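Local coordinates for protein peptidoglycan hydrolase FlgJ (Sphingomonas sp. A1, PDB 2ZYC) that hydrolyses peptidoglycan through this C-terminal glycoside hydrolase family 73 domain, probably opening the cell wall for assembly of the flagellar rod in the periplasm, at residues 42-45 and 46-50; 100-103 and 104-108; 117-120 and 121-125; 139-142 and 143-147. The protein carries 2 engineered substitutions. One frame throughout, in Å; residues are numbered along the deposited sequence. Where two conformers were deposited one is given.

Four local contacts follow in series along the chain; none nests in or crosses another. Contact 1 closes a tight surface turn in the loop between helix 24-35 and strand 65-71, its side chains leaning on the strand pair 65-71 and 82-88. Contact 2 finishes helix 92-105, where it packs beside helix 3-20. Contact 3 starts helix 118-127, and contact 4 lies on helix 136-145; these two touch, with centres about 11 Å apart, and both lean on helix 24-35. Contact 1 sits across the chain's centre from them, its centre about 30 Å from that of contact 3. The helical contacts thus belong to the helical body, and contact 1 to the small beta lobe.

Contact 1. Residues 42-45 and 46-50; sequences IRNK and DGTPS
Asn44 and Thr48 meet across the turn through a side-chain hydrogen bond. Asn44 ND2 donates to Thr48 OG1 (3.0 Å), the hydroxyl lying somewhat out of the amide plane. With chi1 at 56°, Thr48 OG1 sits between its own backbone N and carbonyl carbon, from where it also donates to the syn lone pair of Asp46 OD1. Thr48 N (2.9 Å) reaches the same Asp46 OD1 from the anti side, so one residue grips this oxygen twice. With a valine in place of Thr48, the Asn44 amide would probably lose its hydroxyl acceptor and the Asp46 carboxylate one of its two donors. A water bridges Asn44 ND2 and Pro49 O.

Backbone bonds run alongside: Asn44 N to Thr48 O (2.8 Å) and Gly47 N to Asn44 O (3.0 Å). At the base, Ile42 O takes Ser50 N (2.9 Å) and, from above its carbonyl plane, Ser50 OG, which also bonds Asn52 N. The Arg43 guanidinium lies with one face over Pro49 and its edge toward Gly47 O, but Arg43 has two conformers and the short bond there is doubtful.

Outside the turn, Asn44 rests on Val67 and Ala88. A type I turn from Asn44 to Gly47, positive phi at Gly47 (91°) and the Asn44 N to Thr48 O bond fit a 3:5 hairpin turn with a G1 beta bulge, reinforced by an Asx turn at Asp46.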
ATOM      1  N   ILE A  42      -5.856  -1.248  10.460  1.00 22.84           N
ATOM      2  CA  ILE A  42      -6.899  -0.571  11.239  1.00 22.32           C
ATOM      3  C   ILE A  42      -8.203  -1.372  11.168  1.00 22.10           C
ATOM      4  O   ILE A  42      -8.585  -1.843  10.103  1.00 21.58           O
ATOM      5  CB  ILE A  42      -7.105   0.873  10.727  1.00 22.45           C
ATOM      6  CG1 ILE A  42      -5.838   1.699  10.960  1.00 21.97           C
ATOM      7  CG2 ILE A  42      -8.302   1.537  11.399  1.00 22.33           C
ATOM      8  CD1 ILE A  42      -5.617   2.789   9.911  1.00 23.02           C
ATOM      9  N   ARG A  43      -8.871  -1.527  12.312  0.50 22.14           N
ATOM     10  CA  ARG A  43     -10.075  -2.359  12.405  0.50 22.35           C
ATOM     11  C   ARG A  43     -11.294  -1.570  12.907  0.50 22.42           C
ATOM     12  O   ARG A  43     -11.154  -0.677  13.745  0.50 22.57           O
ATOM     13  CB  ARG A  43      -9.817  -3.573  13.315  0.50 22.29           C
ATOM     14  CG  ARG A  43      -8.415  -4.186  13.169  0.50 22.10           C
ATOM     15  CD  ARG A  43      -8.329  -5.630  13.658  0.50 22.38           C
ATOM     16  NE  ARG A  43      -8.772  -6.577  12.635  0.50 21.18           N
ATOM     17  CZ  ARG A  43      -9.999  -7.082  12.568  0.50 19.96           C
ATOM     18  NH1 ARG A  43     -10.323  -7.932  11.598  0.50 18.63           N
ATOM     19  NH2 ARG A  43     -10.901  -6.743  13.476  0.50 19.47           N
ATOM     20  N   ASN A  44     -12.476  -1.898  12.381  1.00 22.87           N
ATOM     21  CA  ASN A  44     -13.751  -1.321  12.864  1.00 23.38           C
ATOM     22  C   ASN A  44     -14.089  -1.904  14.232  1.00 23.93           C
ATOM     23  O   ASN A  44     -13.604  -2.986  14.573  1.00 24.06           O
ATOM     24  CB  ASN A  44     -14.897  -1.631  11.895  1.00 22.99           C
ATOM     25  CG  ASN A  44     -14.736  -0.953  10.545  1.00 23.39           C
ATOM     26  OD1 ASN A  44     -14.569   0.261  10.456  1.00 23.74           O
ATOM     27  ND2 ASN A  44     -14.798  -1.740   9.487  1.00 22.29           N
ATOM     28  N   LYS A  45     -14.917  -1.207  15.011  1.00 24.96           N
ATOM     29  CA  LYS A  45     -15.284  -1.688  16.357  1.00 25.79           C
ATOM     30  C   LYS A  45     -16.013  -3.030  16.336  1.00 25.72           C
ATOM     31  O   LYS A  45     -15.912  -3.811  17.288  1.00 26.21           O
ATOM     32  CB  LYS A  45     -16.121  -0.656  17.112  1.00 26.09           C
ATOM     33  CG  LYS A  45     -15.331   0.558  17.558  1.00 27.74           C
ATOM     34  CD  LYS A  45     -16.042   1.286  18.692  1.00 30.49           C
ATOM     35  CE  LYS A  45     -15.582   2.732  18.787  1.00 32.30           C
ATOM     36  NZ  LYS A  45     -16.209   3.573  17.719  1.00 34.41           N
ATOM     37  N   ASP A  46     -16.723  -3.304  15.243  1.00 25.71           N
ATOM     38  CA  ASP A  46     -17.462  -4.558  15.104  1.00 25.59           C
ATOM     39  C   ASP A  46     -16.568  -5.744  14.718  1.00 25.53           C
ATOM     40  O   ASP A  46     -17.061  -6.856  14.503  1.00 25.55           O
ATOM     41  CB  ASP A  46     -18.645  -4.401  14.129  1.00 25.88           C
ATOM     42  CG  ASP A  46     -18.217  -4.241  12.669  1.00 26.42           C
ATOM     43  OD1 ASP A  46     -17.008  -4.302  12.356  1.00 27.81           O
ATOM     44  OD2 ASP A  46     -19.111  -4.061  11.814  1.00 27.13           O
ATOM     45  N   GLY A  47     -15.263  -5.494  14.613  1.00 24.93           N
ATOM     46  CA  GLY A  47     -14.296  -6.543  14.289  1.00 24.66           C
ATOM     47  C   GLY A  47     -13.999  -6.729  12.809  1.00 24.29           C
ATOM     48  O   GLY A  47     -13.067  -7.462  12.447  1.00 24.64           O
ATOM     49  N   THR A  48     -14.776  -6.086  11.943  1.00 23.18           N
ATOM     50  CA  THR A  48     -14.469  -6.132  10.516  1.00 22.52           C
ATOM     51  C   THR A  48     -13.239  -5.254  10.255  1.00 21.50           C
ATOM     52  O   THR A  48     -13.050  -4.235  10.913  1.00 21.84           O
ATOM     53  CB  THR A  48     -15.660  -5.702   9.619  1.00 22.72           C
ATOM     54  OG1 THR A  48     -16.096  -4.387   9.988  1.00 23.11           O
ATOM     55  CG2 THR A  48     -16.826  -6.689   9.746  1.00 23.34           C
ATOM     56  N   PRO A  49     -12.370  -5.674   9.323  1.00 20.40           N
ATOM     57  CA  PRO A  49     -11.213  -4.825   9.061  1.00 19.41           C
ATOM     58  C   PRO A  49     -11.656  -3.586   8.285  1.00 18.35           C
ATOM     59  O   PRO A  49     -12.721  -3.595   7.656  1.00 17.57           O
ATOM     60  CB  PRO A  49     -10.316  -5.712   8.192  1.00 19.23           C
ATOM     61  CG  PRO A  49     -11.236  -6.686   7.547  1.00 19.98           C
ATOM     62  CD  PRO A  49     -12.403  -6.875   8.468  1.00 20.48           C
ATOM     63  N   SER A  50     -10.851  -2.530   8.348  1.00 17.59           N
ATOM     64  CA  SER A  50     -11.079  -1.348   7.524  1.00 16.62           C
ATOM     65  C   SER A  50     -10.710  -1.619   6.066  1.00 16.08           C
ATOM     66  O   SER A  50     -11.186  -0.925   5.162  1.00 15.35           O
ATOM     67  CB  SER A  50     -10.244  -0.187   8.045  1.00 16.99           C
ATOM     68  OG  SER A  50      -8.867  -0.469   7.904  1.00 16.22           O
TER
HETATM   69  O   HOH W   1     -14.535  -1.727   6.819  1.00 24.26           O

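Contact 2. Residues 100-103 and 104-108; sequences ADLV and GNSPR
Gly104, Ser106 and Leu102 carry the contact, in the closing turn of helix 92-105. Gly104 N donates to Ala100 O (2.9 Å). Its bare alpha carbon suits this close approach, since a beta carbon built on the same backbone would run into Ala100 O. Asn105 N continues the helical pattern to Asp101 O (3.1 Å).

Ser106, the first residue to leave helical angles, turns back on Leu102. Its backbone N reaches Leu102 O (3.1 Å), and in the conformer described here Ser106 OG takes the same oxygen (2.7 Å) in the carbonyl plane, on a lone pair. A chi1 of -54° puts OG beside its own backbone N, pointing back at the helix. OG also lies against Leu102 CD1 (3.4 Å). A water joins Val103 O (2.8 Å) to Ser106 O, spanning the step out of the helix.

On its inner side the helix packs Ala100 on Ala16 and Ser19, and Val103 on Leu20. Where the helix stops, Leu102 O keeps its helical amide partner and gains the serine hydroxyl, whereas Val103 O, four residues before Pro107, which has no N-H to give, is met by the bridging water.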
ATOM      1  N   ALA A 100      -5.616   3.746  -6.124  1.00 14.55           N
ATOM      2  CA  ALA A 100      -5.331   3.958  -7.554  1.00 14.69           C
ATOM      3  C   ALA A 100      -5.896   5.293  -8.048  1.00 15.00           C
ATOM      4  O   ALA A 100      -5.265   5.992  -8.835  1.00 14.66           O
ATOM      5  CB  ALA A 100      -5.890   2.824  -8.378  1.00 14.84           C
ATOM      6  N   ASP A 101      -7.094   5.626  -7.582  1.00 14.99           N
ATOM      7  CA  ASP A 101      -7.732   6.903  -7.909  1.00 15.10           C
ATOM      8  C   ASP A 101      -6.894   8.074  -7.383  1.00 14.70           C
ATOM      9  O   ASP A 101      -6.582   9.010  -8.124  1.00 14.03           O
ATOM     10  CB  ASP A 101      -9.153   6.928  -7.329  1.00 15.53           C
ATOM     11  CG  ASP A 101      -9.904   8.224  -7.641  1.00 18.18           C
ATOM     12  OD1 ASP A 101      -9.755   8.776  -8.763  1.00 18.19           O
ATOM     13  OD2 ASP A 101     -10.651   8.691  -6.752  1.00 19.64           O
ATOM     14  N   LEU A 102      -6.518   8.003  -6.108  1.00 14.38           N
ATOM     15  CA  LEU A 102      -5.729   9.050  -5.468  1.00 14.23           C
ATOM     16  C   LEU A 102      -4.379   9.276  -6.150  1.00 14.25           C
ATOM     17  O   LEU A 102      -4.052  10.394  -6.543  1.00 13.88           O
ATOM     18  CB  LEU A 102      -5.519   8.745  -3.982  1.00 14.61           C
ATOM     19  CG  LEU A 102      -4.701   9.805  -3.229  1.00 15.81           C
ATOM     20  CD1 LEU A 102      -5.413  11.162  -3.204  1.00 16.98           C
ATOM     21  CD2 LEU A 102      -4.368   9.330  -1.829  1.00 17.19           C
ATOM     22  N   VAL A 103      -3.595   8.210  -6.273  1.00 13.95           N
ATOM     23  CA  VAL A 103      -2.216   8.325  -6.741  1.00 14.22           C
ATOM     24  C   VAL A 103      -2.171   8.561  -8.258  1.00 14.79           C
ATOM     25  O   VAL A 103      -1.291   9.272  -8.751  1.00 14.91           O
ATOM     26  CB  VAL A 103      -1.390   7.083  -6.312  1.00 14.38           C
ATOM     27  CG1 VAL A 103       0.019   7.102  -6.898  1.00 14.52           C
ATOM     28  CG2 VAL A 103      -1.322   7.026  -4.796  1.00 13.49           C
ATOM     29  N   GLY A 104      -3.135   7.989  -8.969  1.00 15.16           N
ATOM     30  CA  GLY A 104      -3.184   8.053 -10.436  1.00 16.16           C
ATOM     31  C   GLY A 104      -3.692   9.373 -10.976  1.00 16.72           C
ATOM     32  O   GLY A 104      -3.277   9.810 -12.053  1.00 17.70           O
ATOM     33  N   ASN A 105      -4.587  10.016 -10.227  1.00 17.09           N
ATOM     34  CA  ASN A 105      -5.229  11.250 -10.686  1.00 17.44           C
ATOM     35  C   ASN A 105      -4.697  12.545 -10.065  1.00 17.33           C
ATOM     36  O   ASN A 105      -4.686  13.579 -10.740  1.00 17.95           O
ATOM     37  CB  ASN A 105      -6.758  11.172 -10.527  1.00 17.61           C
ATOM     38  CG  ASN A 105      -7.397  10.161 -11.456  1.00 19.39           C
ATOM     39  OD1 ASN A 105      -7.970   9.159 -11.012  1.00 19.97           O
ATOM     40  ND2 ASN A 105      -7.296  10.407 -12.754  1.00 19.85           N
ATOM     41  N   SER A 106      -4.250  12.498  -8.807  1.00 17.36           N
ATOM     42  CA  SER A 106      -3.808  13.703  -8.102  0.50 17.17           C
ATOM     43  C   SER A 106      -2.494  14.235  -8.682  1.00 17.50           C
ATOM     44  O   SER A 106      -1.499  13.511  -8.725  1.00 17.31           O
ATOM     45  CB  SER A 106      -3.653  13.432  -6.603  0.50 17.27           C
ATOM     46  OG  SER A 106      -4.844  12.895  -6.041  0.50 16.62           O
ATOM     47  N   PRO A 107      -2.486  15.508  -9.139  1.00 17.82           N
ATOM     48  CA  PRO A 107      -1.224  16.075  -9.640  1.00 17.89           C
ATOM     49  C   PRO A 107      -0.022  16.000  -8.680  1.00 18.09           C
ATOM     50  O   PRO A 107       1.117  15.905  -9.145  1.00 17.47           O
ATOM     51  CB  PRO A 107      -1.598  17.535  -9.924  1.00 18.05           C
ATOM     52  CG  PRO A 107      -3.046  17.462 -10.281  1.00 18.41           C
ATOM     53  CD  PRO A 107      -3.601  16.467  -9.300  1.00 17.89           C
ATOM     54  N   ARG A 108      -0.254  16.041  -7.368  1.00 18.20           N
ATOM     55  CA  ARG A 108       0.861  15.957  -6.415  1.00 19.20           C
ATOM     56  C   ARG A 108       1.634  14.639  -6.552  1.00 17.70           C
ATOM     57  O   ARG A 108       2.833  14.590  -6.264  1.00 17.82           O
ATOM     58  CB  ARG A 108       0.405  16.162  -4.964  1.00 18.93           C
ATOM     59  CG  ARG A 108      -0.654  15.189  -4.480  1.00 21.05           C
ATOM     60  CD  ARG A 108      -1.204  15.555  -3.093  1.00 22.51           C
ATOM     61  NE  ARG A 108      -1.806  16.889  -3.069  1.00 28.91           N
ATOM     62  CZ  ARG A 108      -2.593  17.359  -2.098  1.00 31.97           C
ATOM     63  NH1 ARG A 108      -2.895  16.613  -1.038  1.00 33.65           N
ATOM     64  NH2 ARG A 108      -3.084  18.593  -2.189  1.00 33.13           N
TER
HETATM   65  O   HOH W   2      -0.765  11.456 -10.388  1.00 17.13           O

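Contact 3. Residues 117-120 and 121-125; sequences DGHA and FARAL
The Arg123 guanidinium lies with one face over Ala120, whose CA stands 3.4 Å from its plane and toward the rim, while its edge meets His119 ND1 and a water. Arg123 NH1 donates to His119 ND1 (2.8 Å) close to the planes of both groups, although ring and guanidinium are turned 40° apart. The imidazole therefore presents its edge, and Arg123 CD (3.4 Å) packs beside His119 ND1. A bend at chi3 (-42°) folds the arginine chain back toward the start of the helix. The Phe121 ring has Leu125 CG over one face and Gly118 O at its edge; it also meets Phe26 of helix 24-35, the planes at about 45°.

These are the first two turns of helix 118-127, with Asp117 as N-cap: Asp117 OD2 accepts from Ala120 N (3.0 Å) on its anti side. The water at the guanidinium edge links Asp117 OD2 to Arg123 NH1 (2.9 Å from each), tying the cap to a side chain nearly two turns on. Backbone bonds follow the helical pattern, Phe121 N to Asp117 O and Arg123 N to His119 O (2.8 Å).

His119 NE2 is bonded to Asp138 OD1, so the ring stands between Arg123 and Asp138 of helix 136-145. Were a phenylalanine to replace His119, Arg123 NH1 would probably lose its ring acceptor and Asp138 its partner, leaving the guanidinium freer to turn. With ND1 accepting, the ring is probably neutral and protonated on NE2.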
ATOM      1  N   ASP A 117      12.148   1.962 -10.228  1.00 16.41           N
ATOM      2  CA  ASP A 117      13.103   1.796  -9.140  1.00 15.64           C
ATOM      3  C   ASP A 117      12.373   2.066  -7.826  1.00 15.64           C
ATOM      4  O   ASP A 117      11.647   3.055  -7.712  1.00 14.79           O
ATOM      5  CB  ASP A 117      14.288   2.756  -9.319  1.00 16.06           C
ATOM      6  CG  ASP A 117      15.202   2.787  -8.114  1.00 16.26           C
ATOM      7  OD1 ASP A 117      15.980   1.831  -7.920  1.00 17.97           O
ATOM      8  OD2 ASP A 117      15.138   3.770  -7.349  1.00 17.76           O
ATOM      9  N   GLY A 118      12.553   1.180  -6.851  1.00 15.44           N
ATOM     10  CA  GLY A 118      11.860   1.299  -5.563  1.00 15.45           C
ATOM     11  C   GLY A 118      12.054   2.634  -4.874  1.00 15.53           C
ATOM     12  O   GLY A 118      11.088   3.249  -4.416  1.00 15.71           O
ATOM     13  N   HIS A 119      13.300   3.092  -4.801  1.00 15.78           N
ATOM     14  CA  HIS A 119      13.597   4.339  -4.099  1.00 16.27           C
ATOM     15  C   HIS A 119      12.995   5.544  -4.821  1.00 15.76           C
ATOM     16  O   HIS A 119      12.435   6.431  -4.174  1.00 15.68           O
ATOM     17  CB  HIS A 119      15.104   4.520  -3.884  1.00 16.93           C
ATOM     18  CG  HIS A 119      15.440   5.477  -2.785  1.00 19.31           C
ATOM     19  ND1 HIS A 119      15.561   6.835  -2.989  1.00 21.34           N
ATOM     20  CD2 HIS A 119      15.661   5.274  -1.463  1.00 21.80           C
ATOM     21  CE1 HIS A 119      15.855   7.425  -1.844  1.00 22.03           C
ATOM     22  NE2 HIS A 119      15.916   6.501  -0.902  1.00 23.15           N
ATOM     23  N   ALA A 120      13.102   5.562  -6.155  1.00 15.51           N
ATOM     24  CA  ALA A 120      12.513   6.627  -6.978  1.00 14.97           C
ATOM     25  C   ALA A 120      10.998   6.702  -6.758  1.00 14.50           C
ATOM     26  O   ALA A 120      10.423   7.796  -6.611  1.00 14.25           O
ATOM     27  CB  ALA A 120      12.818   6.384  -8.457  1.00 15.47           C
ATOM     28  N   PHE A 121      10.372   5.526  -6.738  1.00 13.84           N
ATOM     29  CA  PHE A 121       8.938   5.395  -6.502  1.00 13.21           C
ATOM     30  C   PHE A 121       8.569   5.964  -5.130  1.00 13.15           C
ATOM     31  O   PHE A 121       7.651   6.771  -5.004  1.00 11.95           O
ATOM     32  CB  PHE A 121       8.529   3.916  -6.636  1.00 13.11           C
ATOM     33  CG  PHE A 121       7.155   3.600  -6.112  1.00 12.72           C
ATOM     34  CD1 PHE A 121       6.018   3.987  -6.817  1.00 12.05           C
ATOM     35  CD2 PHE A 121       7.001   2.889  -4.920  1.00 13.58           C
ATOM     36  CE1 PHE A 121       4.740   3.688  -6.329  1.00 12.53           C
ATOM     37  CE2 PHE A 121       5.733   2.581  -4.429  1.00 12.69           C
ATOM     38  CZ  PHE A 121       4.594   2.989  -5.138  1.00 12.46           C
ATOM     39  N   ALA A 122       9.306   5.551  -4.109  1.00 13.04           N
ATOM     40  CA  ALA A 122       9.038   6.012  -2.753  1.00 13.63           C
ATOM     41  C   ALA A 122       9.241   7.517  -2.619  1.00 13.69           C
ATOM     42  O   ALA A 122       8.434   8.194  -2.002  1.00 13.86           O
ATOM     43  CB  ALA A 122       9.896   5.244  -1.753  1.00 13.55           C
ATOM     44  N   ARG A 123      10.309   8.038  -3.222  1.00 14.32           N
ATOM     45  CA  ARG A 123      10.547   9.487  -3.254  1.00 15.05           C
ATOM     46  C   ARG A 123       9.383  10.242  -3.902  1.00 14.55           C
ATOM     47  O   ARG A 123       8.997  11.306  -3.423  1.00 13.77           O
ATOM     48  CB  ARG A 123      11.862   9.815  -3.968  1.00 14.98           C
ATOM     49  CG  ARG A 123      13.129   9.381  -3.220  1.00 17.24           C
ATOM     50  CD  ARG A 123      14.422   9.959  -3.834  1.00 17.86           C
ATOM     51  NE  ARG A 123      14.448   9.935  -5.302  1.00 23.01           N
ATOM     52  CZ  ARG A 123      15.032   9.000  -6.050  1.00 24.67           C
ATOM     53  NH1 ARG A 123      15.649   7.965  -5.495  1.00 26.77           N
ATOM     54  NH2 ARG A 123      14.987   9.093  -7.371  1.00 25.67           N
ATOM     55  N   ALA A 124       8.824   9.678  -4.978  1.00 14.03           N
ATOM     56  CA  ALA A 124       7.674  10.287  -5.671  1.00 14.11           C
ATOM     57  C   ALA A 124       6.431  10.349  -4.777  1.00 14.25           C
ATOM     58  O   ALA A 124       5.699  11.342  -4.791  1.00 14.14           O
ATOM     59  CB  ALA A 124       7.368   9.558  -6.983  1.00 14.01           C
ATOM     60  N   LEU A 125       6.211   9.296  -3.991  1.00 14.24           N
ATOM     61  CA  LEU A 125       5.115   9.284  -3.018  1.00 14.63           C
ATOM     62  C   LEU A 125       5.351  10.326  -1.931  1.00 15.69           C
ATOM     63  O   LEU A 125       4.432  11.053  -1.553  1.00 15.85           O
ATOM     64  CB  LEU A 125       4.991   7.908  -2.366  1.00 14.27           C
ATOM     65  CG  LEU A 125       4.424   6.784  -3.232  1.00 13.87           C
ATOM     66  CD1 LEU A 125       4.631   5.470  -2.488  1.00 14.44           C
ATOM     67  CD2 LEU A 125       2.946   7.029  -3.544  1.00 13.50           C
TER
HETATM   68  O   HOH W   3      16.963   6.011  -7.169  1.00 30.87           O

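Contact 4. Residues 139-142 and 143-147; sequences KLAR and VINGN
The later turns of helix 136-145, just ahead of helix 147-156, hold this contact, in which Leu140 and Ile144 meet one turn apart. Ile144 CD1 lies against Leu140 CG (3.9 Å), the two side chains crossing at a slant. Ile144 stretches to that point because CG1 stands opposite its own carbonyl carbon (chi1 -70°) and CD1 continues the extended line. On the way CG1 passes close to Leu140 O (3.3 Å). Val143 CG2 rests in the same manner near Lys139 O (3.6 Å).

The backbone supplies the polar bonds: Ile144 N to Leu140 O (2.9 Å), Asn145 N to Ala141 O (2.9 Å), and a weak one from Val143 N to Lys139 O. Asn145 OD1 stands near Ala141 O (3.3 Å), but both are acceptors. Gly146 is the N-cap of the following helix, and Asn145 O accepts from Arg150 NH2.

Leu140 and Ile144 also press on Phe121, and Ile144 reaches His25 and Ala29 of helix 24-35. Lys139 NZ pairs with Asp133 in a salt bridge, and the Arg142 side chain is extended. Chemically the helix is amphipathic here: Leu140, Ala141 and Ile144 pack against two neighbouring helices, while Lys139 and Arg142 lie on the exposed side.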
ATOM      1  N   LYS A 139      13.230   3.231   3.865  1.00 17.23           N
ATOM      2  CA  LYS A 139      12.512   2.112   4.486  1.00 17.02           C
ATOM      3  C   LYS A 139      11.659   1.346   3.473  1.00 16.48           C
ATOM      4  O   LYS A 139      11.670   0.108   3.460  1.00 15.86           O
ATOM      5  CB  LYS A 139      11.664   2.603   5.653  1.00 17.46           C
ATOM      6  CG  LYS A 139      12.495   3.059   6.843  1.00 19.08           C
ATOM      7  CD  LYS A 139      11.615   3.719   7.875  1.00 21.44           C
ATOM      8  CE  LYS A 139      12.445   4.330   8.991  1.00 23.39           C
ATOM      9  NZ  LYS A 139      11.608   5.251   9.803  1.00 23.76           N
ATOM     10  N   LEU A 140      10.950   2.069   2.607  1.00 15.53           N
ATOM     11  CA  LEU A 140      10.132   1.413   1.586  1.00 14.82           C
ATOM     12  C   LEU A 140      10.969   0.724   0.518  1.00 14.75           C
ATOM     13  O   LEU A 140      10.664  -0.401   0.105  1.00 14.36           O
ATOM     14  CB  LEU A 140       9.128   2.396   0.954  1.00 14.79           C
ATOM     15  CG  LEU A 140       8.185   1.838  -0.122  1.00 14.44           C
ATOM     16  CD1 LEU A 140       7.438   0.585   0.353  1.00 14.85           C
ATOM     17  CD2 LEU A 140       7.203   2.912  -0.565  1.00 14.35           C
ATOM     18  N   ALA A 141      12.027   1.392   0.071  1.00 14.68           N
ATOM     19  CA  ALA A 141      12.959   0.793  -0.893  1.00 15.31           C
ATOM     20  C   ALA A 141      13.554  -0.512  -0.339  1.00 15.29           C
ATOM     21  O   ALA A 141      13.698  -1.489  -1.076  1.00 15.09           O
ATOM     22  CB  ALA A 141      14.060   1.781  -1.272  1.00 15.09           C
ATOM     23  N   ARG A 142      13.872  -0.529   0.957  1.00 15.75           N
ATOM     24  CA  ARG A 142      14.403  -1.737   1.589  1.00 16.84           C
ATOM     25  C   ARG A 142      13.432  -2.926   1.481  1.00 15.85           C
ATOM     26  O   ARG A 142      13.855  -4.055   1.240  1.00 15.79           O
ATOM     27  CB  ARG A 142      14.800  -1.484   3.055  1.00 16.80           C
ATOM     28  CG  ARG A 142      15.704  -2.586   3.622  1.00 19.06           C
ATOM     29  CD  ARG A 142      16.059  -2.365   5.094  1.00 20.53           C
ATOM     30  NE  ARG A 142      17.050  -3.351   5.538  1.00 28.14           N
ATOM     31  CZ  ARG A 142      17.313  -3.647   6.810  1.00 31.11           C
ATOM     32  NH1 ARG A 142      18.233  -4.565   7.101  1.00 32.63           N
ATOM     33  NH2 ARG A 142      16.659  -3.033   7.790  1.00 32.69           N
ATOM     34  N   VAL A 143      12.134  -2.671   1.647  1.00 15.53           N
ATOM     35  CA  VAL A 143      11.135  -3.732   1.513  1.00 15.17           C
ATOM     36  C   VAL A 143      11.014  -4.161   0.042  1.00 14.90           C
ATOM     37  O   VAL A 143      10.987  -5.360  -0.267  1.00 14.55           O
ATOM     38  CB  VAL A 143       9.741  -3.328   2.091  1.00 15.07           C
ATOM     39  CG1 VAL A 143       8.723  -4.457   1.914  1.00 15.31           C
ATOM     40  CG2 VAL A 143       9.846  -2.966   3.569  1.00 15.68           C
ATOM     41  N   ILE A 144      10.957  -3.175  -0.852  1.00 14.80           N
ATOM     42  CA  ILE A 144      10.807  -3.424  -2.283  1.00 15.07           C
ATOM     43  C   ILE A 144      11.929  -4.313  -2.834  1.00 16.03           C
ATOM     44  O   ILE A 144      11.670  -5.240  -3.609  1.00 16.88           O
ATOM     45  CB  ILE A 144      10.715  -2.101  -3.084  1.00 14.70           C
ATOM     46  CG1 ILE A 144       9.375  -1.408  -2.799  1.00 13.85           C
ATOM     47  CG2 ILE A 144      10.865  -2.358  -4.590  1.00 13.81           C
ATOM     48  CD1 ILE A 144       9.231  -0.015  -3.418  1.00 14.76           C
ATOM     49  N   ASN A 145      13.156  -4.012  -2.412  1.00 16.86           N
ATOM     50  CA  ASN A 145      14.373  -4.666  -2.892  1.00 17.45           C
ATOM     51  C   ASN A 145      14.812  -5.863  -2.039  1.00 17.86           C
ATOM     52  O   ASN A 145      15.796  -6.528  -2.363  1.00 17.76           O
ATOM     53  CB  ASN A 145      15.507  -3.633  -2.988  1.00 17.81           C
ATOM     54  CG  ASN A 145      15.217  -2.527  -4.014  1.00 17.77           C
ATOM     55  OD1 ASN A 145      15.573  -1.361  -3.807  1.00 19.94           O
ATOM     56  ND2 ASN A 145      14.571  -2.892  -5.116  1.00 17.72           N
ATOM     57  N   GLY A 146      14.059  -6.152  -0.980  1.00 17.86           N
ATOM     58  CA  GLY A 146      14.459  -7.148   0.023  1.00 18.13           C
ATOM     59  C   GLY A 146      14.168  -8.592  -0.340  1.00 18.61           C
ATOM     60  O   GLY A 146      13.280  -8.876  -1.158  1.00 18.15           O
ATOM     61  N   ASN A 147      14.920  -9.498   0.287  1.00 18.78           N
ATOM     62  CA  ASN A 147      14.781 -10.936   0.066  0.50 18.98           C
ATOM     63  C   ASN A 147      13.461 -11.476   0.607  1.00 18.78           C
ATOM     64  O   ASN A 147      12.912 -12.432   0.065  1.00 19.15           O
ATOM     65  CB  ASN A 147      15.950 -11.697   0.705  0.50 19.31           C
ATOM     66  CG  ASN A 147      17.286 -11.398   0.040  0.50 19.66           C
ATOM     67  OD1 ASN A 147      17.401 -11.378  -1.188  0.50 20.99           O
ATOM     68  ND2 ASN A 147      18.307 -11.175   0.854  0.50 19.96           N
TER